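Local coordinates for protein HTH-type transcriptional regulator GadX (Escherichia coli, PDB 3MKL) that activates about fifteen genes of acid resistance in Escherichia coli and can repress gadW, acting as a dimeric AraC-type DNA-binding regulator of which this chain is the DNA-binding domain, at residues A[24-29]-A[39-44]; A[55-60]-A[94-99]; A[72-77]-A[99-104]. All coordinates share one frame; numbering follows the deposited sequence.

Contact 1. Residues A[24-29]-A[39-44]; sequences WTLARI and LLKKKL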
loop_
_atom_site.group_PDB
_atom_site.type_symbol
_atom_site.label_atom_id
_atom_site.label_comp_id
_atom_site.label_asym_id
_atom_site.label_seq_id
_atom_site.Cartn_x
_atom_site.Cartn_y
_atom_site.Cartn_z
ATOM N N TRP A 24 5.952 4.796 -5.355
ATOM C CA TRP A 24 5.246 6.055 -5.099
ATOM C C TRP A 24 6.006 6.923 -4.102
ATOM O O TRP A 24 6.485 6.438 -3.081
ATOM C CB TRP A 24 3.829 5.786 -4.620
ATOM C CG TRP A 24 2.922 5.292 -5.705
ATOM C CD1 TRP A 24 2.344 4.048 -5.797
ATOM C CD2 TRP A 24 2.460 6.036 -6.852
ATOM N NE1 TRP A 24 1.560 3.970 -6.940
ATOM C CE2 TRP A 24 1.612 5.172 -7.599
ATOM C CE3 TRP A 24 2.694 7.341 -7.325
ATOM C CZ2 TRP A 24 0.988 5.574 -8.789
ATOM C CZ3 TRP A 24 2.070 7.749 -8.506
ATOM C CH2 TRP A 24 1.225 6.860 -9.229
ATOM N N THR A 25 6.153 8.199 -4.427
ATOM C CA THR A 25 6.706 9.163 -3.493
ATOM C C THR A 25 5.674 10.280 -3.386
ATOM O O THR A 25 4.693 10.293 -4.141
ATOM C CB THR A 25 8.011 9.777 -4.003
ATOM O OG1 THR A 25 7.718 10.620 -5.124
ATOM C CG2 THR A 25 9.063 8.682 -4.427
ATOM N N LEU A 26 5.912 11.226 -2.475
ATOM C CA LEU A 26 4.988 12.344 -2.244
ATOM C C LEU A 26 4.834 13.180 -3.517
ATOM O O LEU A 26 3.716 13.462 -3.941
ATOM C CB LEU A 26 5.485 13.226 -1.101
ATOM C CG LEU A 26 4.738 14.527 -0.826
ATOM C CD1 LEU A 26 3.331 14.237 -0.172
ATOM C CD2 LEU A 26 5.616 15.513 0.027
ATOM N N ALA A 27 5.967 13.563 -4.100
ATOM C CA ALA A 27 6.024 14.319 -5.342
ATOM C C ALA A 27 5.316 13.645 -6.527
ATOM O O ALA A 27 4.694 14.322 -7.335
ATOM C CB ALA A 27 7.474 14.631 -5.699
ATOM N N ARG A 28 5.406 12.330 -6.650
ATOM C CA ARG A 28 4.824 11.665 -7.835
ATOM C C ARG A 28 3.317 11.552 -7.747
ATOM O O ARG A 28 2.619 11.743 -8.744
ATOM C CB ARG A 28 5.450 10.302 -8.081
ATOM C CG ARG A 28 6.910 10.393 -8.458
ATOM C CD ARG A 28 7.618 9.106 -8.177
ATOM N NE ARG A 28 8.864 9.051 -8.931
ATOM C CZ ARG A 28 9.828 8.152 -8.743
ATOM N NH1 ARG A 28 9.713 7.220 -7.803
ATOM N NH2 ARG A 28 10.908 8.176 -9.508
ATOM N N ILE A 29 2.821 11.243 -6.551
ATOM C CA ILE A 29 1.382 11.315 -6.266
ATOM C C ILE A 29 0.901 12.750 -6.505
ATOM O O ILE A 29 -0.067 12.967 -7.206
ATOM C CB ILE A 29 1.046 10.868 -4.825
ATOM C CG1 ILE A 29 1.312 9.374 -4.613
ATOM C CG2 ILE A 29 -0.438 11.122 -4.510
ATOM C CD1 ILE A 29 1.472 9.031 -3.087
ATOM N N LEU A 39 1.605 21.233 -0.596
ATOM C CA LEU A 39 0.151 21.229 -0.384
ATOM C C LEU A 39 -0.359 19.809 -0.078
ATOM O O LEU A 39 -1.107 19.619 0.898
ATOM C CB LEU A 39 -0.629 21.890 -1.553
ATOM C CG LEU A 39 -2.163 22.026 -1.429
ATOM C CD1 LEU A 39 -2.571 23.019 -0.312
ATOM C CD2 LEU A 39 -2.775 22.454 -2.756
ATOM N N LEU A 40 0.079 18.810 -0.852
ATOM C CA LEU A 40 -0.394 17.427 -0.598
ATOM C C LEU A 40 -0.032 16.947 0.796
ATOM O O LEU A 40 -0.880 16.412 1.505
ATOM C CB LEU A 40 0.042 16.416 -1.666
ATOM C CG LEU A 40 -0.494 14.986 -1.388
ATOM C CD1 LEU A 40 -2.004 14.917 -1.529
ATOM C CD2 LEU A 40 0.208 13.900 -2.236
ATOM N N LYS A 41 1.202 17.189 1.214
ATOM C CA LYS A 41 1.607 16.814 2.561
ATOM C C LYS A 41 0.700 17.501 3.572
ATOM O O LYS A 41 0.286 16.894 4.539
ATOM C CB LYS A 41 3.057 17.210 2.820
ATOM C CG LYS A 41 3.633 16.647 4.104
ATOM C CD LYS A 41 5.160 16.810 4.132
ATOM C CE LYS A 41 5.682 16.514 5.547
ATOM N NZ LYS A 41 7.143 16.759 5.703
ATOM N N LYS A 42 0.403 18.771 3.329
ATOM C CA LYS A 42 -0.395 19.568 4.262
ATOM C C LYS A 42 -1.803 18.996 4.384
ATOM O O LYS A 42 -2.268 18.759 5.492
ATOM C CB LYS A 42 -0.424 21.039 3.849
ATOM C CG LYS A 42 -1.004 22.013 4.893
ATOM C CD LYS A 42 -0.735 23.465 4.441
ATOM C CE LYS A 42 -0.973 24.493 5.548
ATOM N NZ LYS A 42 -0.227 25.807 5.352
ATOM N N LYS A 43 -2.463 18.745 3.258
ATOM C CA LYS A 43 -3.831 18.243 3.291
ATOM C C LYS A 43 -3.957 16.855 3.916
ATOM O O LYS A 43 -4.936 16.588 4.607
ATOM C CB LYS A 43 -4.481 18.263 1.901
ATOM C CG LYS A 43 -4.702 19.648 1.325
ATOM C CD LYS A 43 -5.653 20.489 2.206
ATOM C CE LYS A 43 -6.565 21.387 1.369
ATOM N NZ LYS A 43 -7.041 22.606 2.111
ATOM N N LEU A 44 -2.978 15.985 3.667
ATOM C CA LEU A 44 -2.921 14.635 4.274
ATOM C C LEU A 44 -2.728 14.691 5.803
ATOM O O LEU A 44 -3.353 13.943 6.542
ATOM C CB LEU A 44 -1.824 13.788 3.607
ATOM C CG LEU A 44 -2.125 13.261 2.197
ATOM C CD1 LEU A 44 -1.013 12.352 1.645
ATOM C CD2 LEU A 44 -3.505 12.550 2.142
#
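No flat group enters the contact of L26 and I29 with L40 and K41, which is made by aliphatic branches. The indole of W24 meets H22 edge-to-face and donates from NE1 to N19 O, while in the guanidinium of R28 NH1 is hydrogen-bonded to E23 O. Across the contact, L40 carries most of the packing on its side. Its CD2 lies against I29 CG2 at 3.6 Å and L26 CD1 at 3.8 Å, taking up both residues with one methyl. The L26 and L40 side chains run antiparallel alongside each other; I29 lies across L40. With CG opposite the backbone N (chi1 173°), L26 extends its branched end to helix 37-46, where CD1 also comes within 3.9 Å of the K41 backbone N. The two helices, 26-32 and 37-46, make up the first predicted helix-turn-helix motif (about 27-48); as in other AraC-family domains, 37-46 is probably the recognition helix. Of the K41 side chain it is CB that meets L26, 4.2 Å from L26 CD2, and the extended chain beyond it departs on the exposed side. T25 sits at the N-cap of helix 26-32, its OG1 accepting from R28 N at 3.3 Å. V12 of helix 8-17 packs on I29 and L40, and Y51 of helix 51-67 packs on L26 and I29.

Contact 2. Residues A[55-60]-A[94-99]; sequences LTECRM and RNYYGM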
loop_
_atom_site.group_PDB
_atom_site.type_symbol
_atom_site.label_atom_id
_atom_site.label_comp_id
_atom_site.label_asym_id
_atom_site.label_seq_id
_atom_site.Cartn_x
_atom_site.Cartn_y
_atom_site.Cartn_z
ATOM N N LEU A 55 0.085 4.399 1.327
ATOM C CA LEU A 55 0.761 3.412 0.488
ATOM C C LEU A 55 0.685 2.021 1.116
ATOM O O LEU A 55 0.189 1.058 0.494
ATOM C CB LEU A 55 2.217 3.821 0.215
ATOM C CG LEU A 55 3.015 3.110 -0.891
ATOM C CD1 LEU A 55 2.218 3.004 -2.197
ATOM C CD2 LEU A 55 4.370 3.824 -1.156
ATOM N N THR A 56 1.154 1.930 2.361
ATOM C CA THR A 56 1.188 0.671 3.090
ATOM C C THR A 56 -0.198 0.043 3.151
ATOM O O THR A 56 -0.360 -1.123 2.851
ATOM C CB THR A 56 1.793 0.862 4.513
ATOM O OG1 THR A 56 3.205 1.103 4.386
ATOM C CG2 THR A 56 1.556 -0.341 5.395
ATOM N N GLU A 57 -1.190 0.836 3.514
ATOM C CA GLU A 57 -2.545 0.346 3.665
ATOM C C GLU A 57 -3.108 -0.221 2.359
ATOM O O GLU A 57 -3.697 -1.300 2.345
ATOM C CB GLU A 57 -3.417 1.453 4.246
ATOM C CG GLU A 57 -3.179 1.617 5.758
ATOM C CD GLU A 57 -3.320 3.048 6.273
ATOM O OE1 GLU A 57 -4.045 3.871 5.660
ATOM O OE2 GLU A 57 -2.719 3.336 7.326
ATOM N N CYS A 58 -2.884 0.503 1.266
ATOM C CA CYS A 58 -3.218 0.041 -0.072
ATOM C C CYS A 58 -2.509 -1.283 -0.376
ATOM O O CYS A 58 -3.083 -2.198 -0.942
ATOM C CB CYS A 58 -2.792 1.098 -1.089
ATOM S SG CYS A 58 -3.821 2.574 -1.114
ATOM N N ARG A 59 -1.250 -1.383 0.012
ATOM C CA ARG A 59 -0.512 -2.581 -0.295
ATOM C C ARG A 59 -0.991 -3.774 0.545
ATOM O O ARG A 59 -1.056 -4.899 0.038
ATOM C CB ARG A 59 1.000 -2.349 -0.158
ATOM C CG ARG A 59 1.535 -1.496 -1.263
ATOM C CD ARG A 59 2.981 -1.086 -1.074
ATOM N NE ARG A 59 3.458 -0.603 -2.357
ATOM C CZ ARG A 59 4.571 0.083 -2.550
ATOM N NH1 ARG A 59 4.887 0.450 -3.772
ATOM N NH2 ARG A 59 5.363 0.382 -1.534
HETATM N N MSE A 60 -1.337 -3.547 1.813
HETATM C CA MSE A 60 -1.893 -4.643 2.622
HETATM C C MSE A 60 -3.238 -5.095 2.089
HETATM O O MSE A 60 -3.572 -6.278 2.152
HETATM C CB MSE A 60 -2.000 -4.283 4.105
HETATM C CG MSE A 60 -0.683 -4.015 4.775
HETATM SE SE MSE A 60 0.587 -5.479 4.657
HETATM C CE MSE A 60 1.676 -5.000 3.143
ATOM N N ARG A 94 2.301 -8.796 9.194
ATOM C CA ARG A 94 2.057 -9.215 10.571
ATOM C C ARG A 94 1.585 -8.065 11.479
ATOM O O ARG A 94 0.711 -8.276 12.308
ATOM C CB ARG A 94 3.250 -9.962 11.163
ATOM C CG ARG A 94 2.977 -10.447 12.574
ATOM C CD ARG A 94 3.928 -11.542 13.053
ATOM N NE ARG A 94 5.252 -10.999 13.313
ATOM C CZ ARG A 94 6.327 -11.247 12.568
ATOM N NH1 ARG A 94 6.267 -12.063 11.517
ATOM N NH2 ARG A 94 7.476 -10.682 12.884
ATOM N N ASN A 95 2.161 -6.865 11.322
ATOM C CA ASN A 95 1.717 -5.694 12.068
ATOM C C ASN A 95 0.281 -5.340 11.732
ATOM O O ASN A 95 -0.507 -5.040 12.613
ATOM C CB ASN A 95 2.603 -4.471 11.792
ATOM C CG ASN A 95 3.786 -4.381 12.716
ATOM O OD1 ASN A 95 3.983 -5.233 13.589
ATOM N ND2 ASN A 95 4.580 -3.323 12.553
ATOM N N TYR A 96 -0.034 -5.367 10.439
ATOM C CA TYR A 96 -1.343 -4.988 9.950
ATOM C C TYR A 96 -2.448 -6.011 10.264
ATOM O O TYR A 96 -3.583 -5.623 10.509
ATOM C CB TYR A 96 -1.277 -4.749 8.437
ATOM C CG TYR A 96 -2.352 -3.802 7.923
ATOM C CD1 TYR A 96 -2.114 -2.431 7.846
ATOM C CD2 TYR A 96 -3.610 -4.277 7.509
ATOM C CE1 TYR A 96 -3.093 -1.551 7.385
ATOM C CE2 TYR A 96 -4.589 -3.395 7.031
ATOM C CZ TYR A 96 -4.311 -2.040 6.972
ATOM O OH TYR A 96 -5.236 -1.165 6.519
ATOM N N TYR A 97 -2.126 -7.302 10.261
ATOM C CA TYR A 97 -3.171 -8.355 10.332
ATOM C C TYR A 97 -3.088 -9.270 11.569
ATOM O O TYR A 97 -4.033 -9.998 11.887
ATOM C CB TYR A 97 -3.176 -9.183 9.038
ATOM C CG TYR A 97 -3.697 -8.429 7.836
ATOM C CD1 TYR A 97 -2.901 -8.219 6.694
ATOM C CD2 TYR A 97 -4.997 -7.916 7.833
ATOM C CE1 TYR A 97 -3.427 -7.532 5.576
ATOM C CE2 TYR A 97 -5.507 -7.229 6.736
ATOM C CZ TYR A 97 -4.725 -7.033 5.626
ATOM O OH TYR A 97 -5.293 -6.332 4.566
ATOM N N GLY A 98 -1.940 -9.227 12.245
ATOM C CA GLY A 98 -1.739 -9.909 13.511
ATOM C C GLY A 98 -1.065 -11.240 13.300
ATOM O O GLY A 98 -0.764 -11.939 14.253
HETATM N N MSE A 99 -0.836 -11.587 12.038
HETATM C CA MSE A 99 -0.296 -12.889 11.666
HETATM C C MSE A 99 0.578 -12.744 10.427
HETATM O O MSE A 99 0.440 -11.779 9.685
HETATM C CB MSE A 99 -1.436 -13.888 11.395
HETATM C CG MSE A 99 -2.490 -13.352 10.439
HETATM SE SE MSE A 99 -3.896 -14.626 9.983
HETATM C CE MSE A 99 -4.067 -15.570 11.698
#
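Between the two predicted helix-turn-helix motifs of the AraC-type domain runs the long helix 51-67, and here its E57 and M60 meet Y96 and Y97 at the end of helix 86-97, the second helix of motif 74-97. M60, a selenomethionine, lies over one face of the Y96 ring. Its CB makes a CH-pi contact 3.9 Å from the ring centroid, 15° off the normal, and its CG approaches Y96 CG to 3.6 Å. The chain then bends at chi2 (-57°), carrying SE off to one side, 5.5 Å from the Y96 centroid in an oblique Met-aromatic contact. E57 comes to the edge of the same ring, its CG 3.5 Å from Y96 OH, the glutamate chain running across the tyrosine. V92, F89 and F93 of helix 86-97 also pack on M60. Y97 ends the helix, and G98 leaves it with positive phi. The M60 CB that lies over Y96 also touches Y97 at CE1, 3.8 Å away. M60 O lies at the edge of the Y97 ring, near its plane, 3.0 Å from Y97 OH, at most a weak hydrogen bond, since the hydroxyl proton has another acceptor within reach.

Contact 3. Residues A[72-77]-A[99-104]; sequences FSIKRV and MTPTEY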
loop_
_atom_site.group_PDB
_atom_site.type_symbol
_atom_site.label_atom_id
_atom_site.label_comp_id
_atom_site.label_asym_id
_atom_site.label_seq_id
_atom_site.Cartn_x
_atom_site.Cartn_y
_atom_site.Cartn_z
ATOM N N PHE A 72 0.671 -18.994 -5.685
ATOM C CA PHE A 72 1.334 -17.705 -5.532
ATOM C C PHE A 72 2.086 -17.741 -4.198
ATOM O O PHE A 72 1.483 -17.765 -3.114
ATOM C CB PHE A 72 0.339 -16.551 -5.586
ATOM N N SER A 73 3.407 -17.812 -4.293
ATOM C CA SER A 73 4.250 -17.829 -3.122
ATOM C C SER A 73 4.213 -16.463 -2.410
ATOM O O SER A 73 3.908 -15.444 -3.022
ATOM C CB SER A 73 5.675 -18.232 -3.508
ATOM O OG SER A 73 6.276 -17.270 -4.350
ATOM N N ILE A 74 4.477 -16.464 -1.112
ATOM C CA ILE A 74 4.600 -15.237 -0.310
ATOM C C ILE A 74 5.534 -14.236 -1.007
ATOM O O ILE A 74 5.247 -13.028 -1.053
ATOM C CB ILE A 74 5.111 -15.573 1.125
ATOM C CG1 ILE A 74 4.185 -16.604 1.814
ATOM C CG2 ILE A 74 5.311 -14.296 1.971
ATOM C CD1 ILE A 74 2.684 -16.297 1.720
ATOM N N LYS A 75 6.626 -14.776 -1.563
ATOM C CA LYS A 75 7.620 -14.055 -2.377
ATOM C C LYS A 75 6.999 -13.307 -3.563
ATOM O O LYS A 75 7.326 -12.156 -3.821
ATOM C CB LYS A 75 8.670 -15.056 -2.893
ATOM C CG LYS A 75 10.065 -14.468 -3.108
ATOM C CD LYS A 75 11.146 -15.538 -2.903
ATOM C CE LYS A 75 11.728 -16.038 -4.230
ATOM N NZ LYS A 75 12.523 -14.971 -4.925
ATOM N N ARG A 76 6.099 -13.982 -4.266
ATOM C CA ARG A 76 5.385 -13.447 -5.414
ATOM C C ARG A 76 4.434 -12.334 -4.998
ATOM O O ARG A 76 4.319 -11.319 -5.680
ATOM C CB ARG A 76 4.607 -14.589 -6.084
ATOM C CG ARG A 76 3.176 -14.258 -6.539
ATOM C CD ARG A 76 3.146 -13.523 -7.885
ATOM N NE ARG A 76 4.273 -13.869 -8.766
ATOM C CZ ARG A 76 4.472 -15.065 -9.324
ATOM N NH1 ARG A 76 5.521 -15.259 -10.109
ATOM N NH2 ARG A 76 3.639 -16.069 -9.090
ATOM N N VAL A 77 3.737 -12.540 -3.886
ATOM C CA VAL A 77 2.802 -11.552 -3.399
ATOM C C VAL A 77 3.545 -10.245 -3.100
ATOM O O VAL A 77 3.099 -9.168 -3.483
ATOM C CB VAL A 77 2.048 -12.047 -2.150
ATOM C CG1 VAL A 77 1.019 -10.999 -1.710
ATOM C CG2 VAL A 77 1.355 -13.362 -2.431
HETATM N N MSE A 99 -0.836 -11.587 12.038
HETATM C CA MSE A 99 -0.296 -12.889 11.666
HETATM C C MSE A 99 0.578 -12.744 10.427
HETATM O O MSE A 99 0.440 -11.779 9.685
HETATM C CB MSE A 99 -1.436 -13.888 11.395
HETATM C CG MSE A 99 -2.490 -13.352 10.439
HETATM SE SE MSE A 99 -3.896 -14.626 9.983
HETATM C CE MSE A 99 -4.067 -15.570 11.698
ATOM N N THR A 100 1.473 -13.701 10.216
ATOM C CA THR A 100 2.320 -13.730 9.025
ATOM C C THR A 100 1.499 -14.045 7.753
ATOM O O THR A 100 0.433 -14.665 7.837
ATOM C CB THR A 100 3.458 -14.790 9.155
ATOM O OG1 THR A 100 2.885 -16.103 9.196
ATOM C CG2 THR A 100 4.294 -14.572 10.407
ATOM N N PRO A 101 2.002 -13.626 6.567
ATOM C CA PRO A 101 1.325 -14.036 5.332
ATOM C C PRO A 101 1.096 -15.544 5.245
ATOM O O PRO A 101 0.054 -15.965 4.747
ATOM C CB PRO A 101 2.280 -13.570 4.239
ATOM C CG PRO A 101 2.984 -12.393 4.841
ATOM C CD PRO A 101 3.060 -12.620 6.310
ATOM N N THR A 102 2.055 -16.336 5.737
ATOM C CA THR A 102 1.967 -17.783 5.691
ATOM C C THR A 102 0.838 -18.275 6.556
ATOM O O THR A 102 0.100 -19.166 6.140
ATOM C CB THR A 102 3.284 -18.486 6.133
ATOM O OG1 THR A 102 4.303 -18.213 5.176
ATOM C CG2 THR A 102 3.103 -19.994 6.208
ATOM N N GLU A 103 0.711 -17.710 7.759
ATOM C CA GLU A 103 -0.409 -18.073 8.625
ATOM C C GLU A 103 -1.701 -17.808 7.878
ATOM O O GLU A 103 -2.494 -18.715 7.695
ATOM C CB GLU A 103 -0.380 -17.318 9.952
ATOM C CG GLU A 103 0.737 -17.750 10.890
ATOM C CD GLU A 103 0.902 -16.817 12.079
ATOM O OE1 GLU A 103 1.862 -16.009 12.070
ATOM O OE2 GLU A 103 0.070 -16.888 13.017
ATOM N N TYR A 104 -1.880 -16.578 7.399
ATOM C CA TYR A 104 -3.108 -16.202 6.678
ATOM C C TYR A 104 -3.471 -17.140 5.520
ATOM O O TYR A 104 -4.642 -17.488 5.330
ATOM C CB TYR A 104 -3.036 -14.763 6.156
ATOM C CG TYR A 104 -4.383 -14.257 5.664
ATOM C CD1 TYR A 104 -5.229 -13.517 6.504
ATOM C CD2 TYR A 104 -4.821 -14.533 4.369
ATOM C CE1 TYR A 104 -6.464 -13.062 6.059
ATOM C CE2 TYR A 104 -6.052 -14.087 3.920
ATOM C CZ TYR A 104 -6.868 -13.357 4.768
ATOM O OH TYR A 104 -8.089 -12.914 4.306
#
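I74 and P101 form the tight part of this contact, I74 and T102 its more open border. The I74 CD1 methyl comes to 3.7 Å from P101 CB, and CG2, the other arm, to 3.9 Å from the same atom, so P101 CB meets both methyls of I74. The two side chains stand roughly perpendicular. In I74, CG1 lies beside the backbone N (chi1 -56°), which leaves CG2 opposite it, a rotation that presents both arms to the pyrrolidine ring. At the border T102 is exposed, and its OG1 merely lies beside I74 CG1 at 3.7 Å, a van der Waals touch without a bond. Each segment contains the start of a helix, and each start is capped. S73 OG accepts from R76 N at 3.3 Å. T100 and E103 close a capping box: T100 OG1 accepts from E103 N at 3.1 Å, and E103 OE1 takes T100 N at 3.0 Å from above the carboxylate plane. That same OE1 also accepts from T100 OG1 through its anti lone pair, so two donors of one threonine hold the carboxylate in place; its negative charge beside the helix start is probably favourable. I74 and P101 are the first residues of these capped helices. Helix 74-80 opens the second predicted helix-turn-helix motif, and helix 101-107 is the last in the chain. I67, the last residue of helix 51-67, packs on both I74 and P101, while F89 and F93 of helix 86-97 cover P101.

Contact 1 closes before contact 2 opens, whereas contacts 2 and 3 interleave along the chain and share M99. Contact 1 lies on the opposite side of the chain's centre from the other two: its centre is about 21 Å from that of contact 2 and about 30 Å from that of contact 3, while the centres of contacts 2 and 3 are about 12 Å apart. Helix 51-67 runs between the two halves, with W24 of contact 1 packing on L55 of contact 2, and R94 touching T100 between contacts 2 and 3. Thus contact 1 joins the two helices of the first predicted motif, and contacts 2 and 3 tie the second to helices 51-67 and 101-107, consistent with the two-motif, all-helical domain of AraC-type regulators.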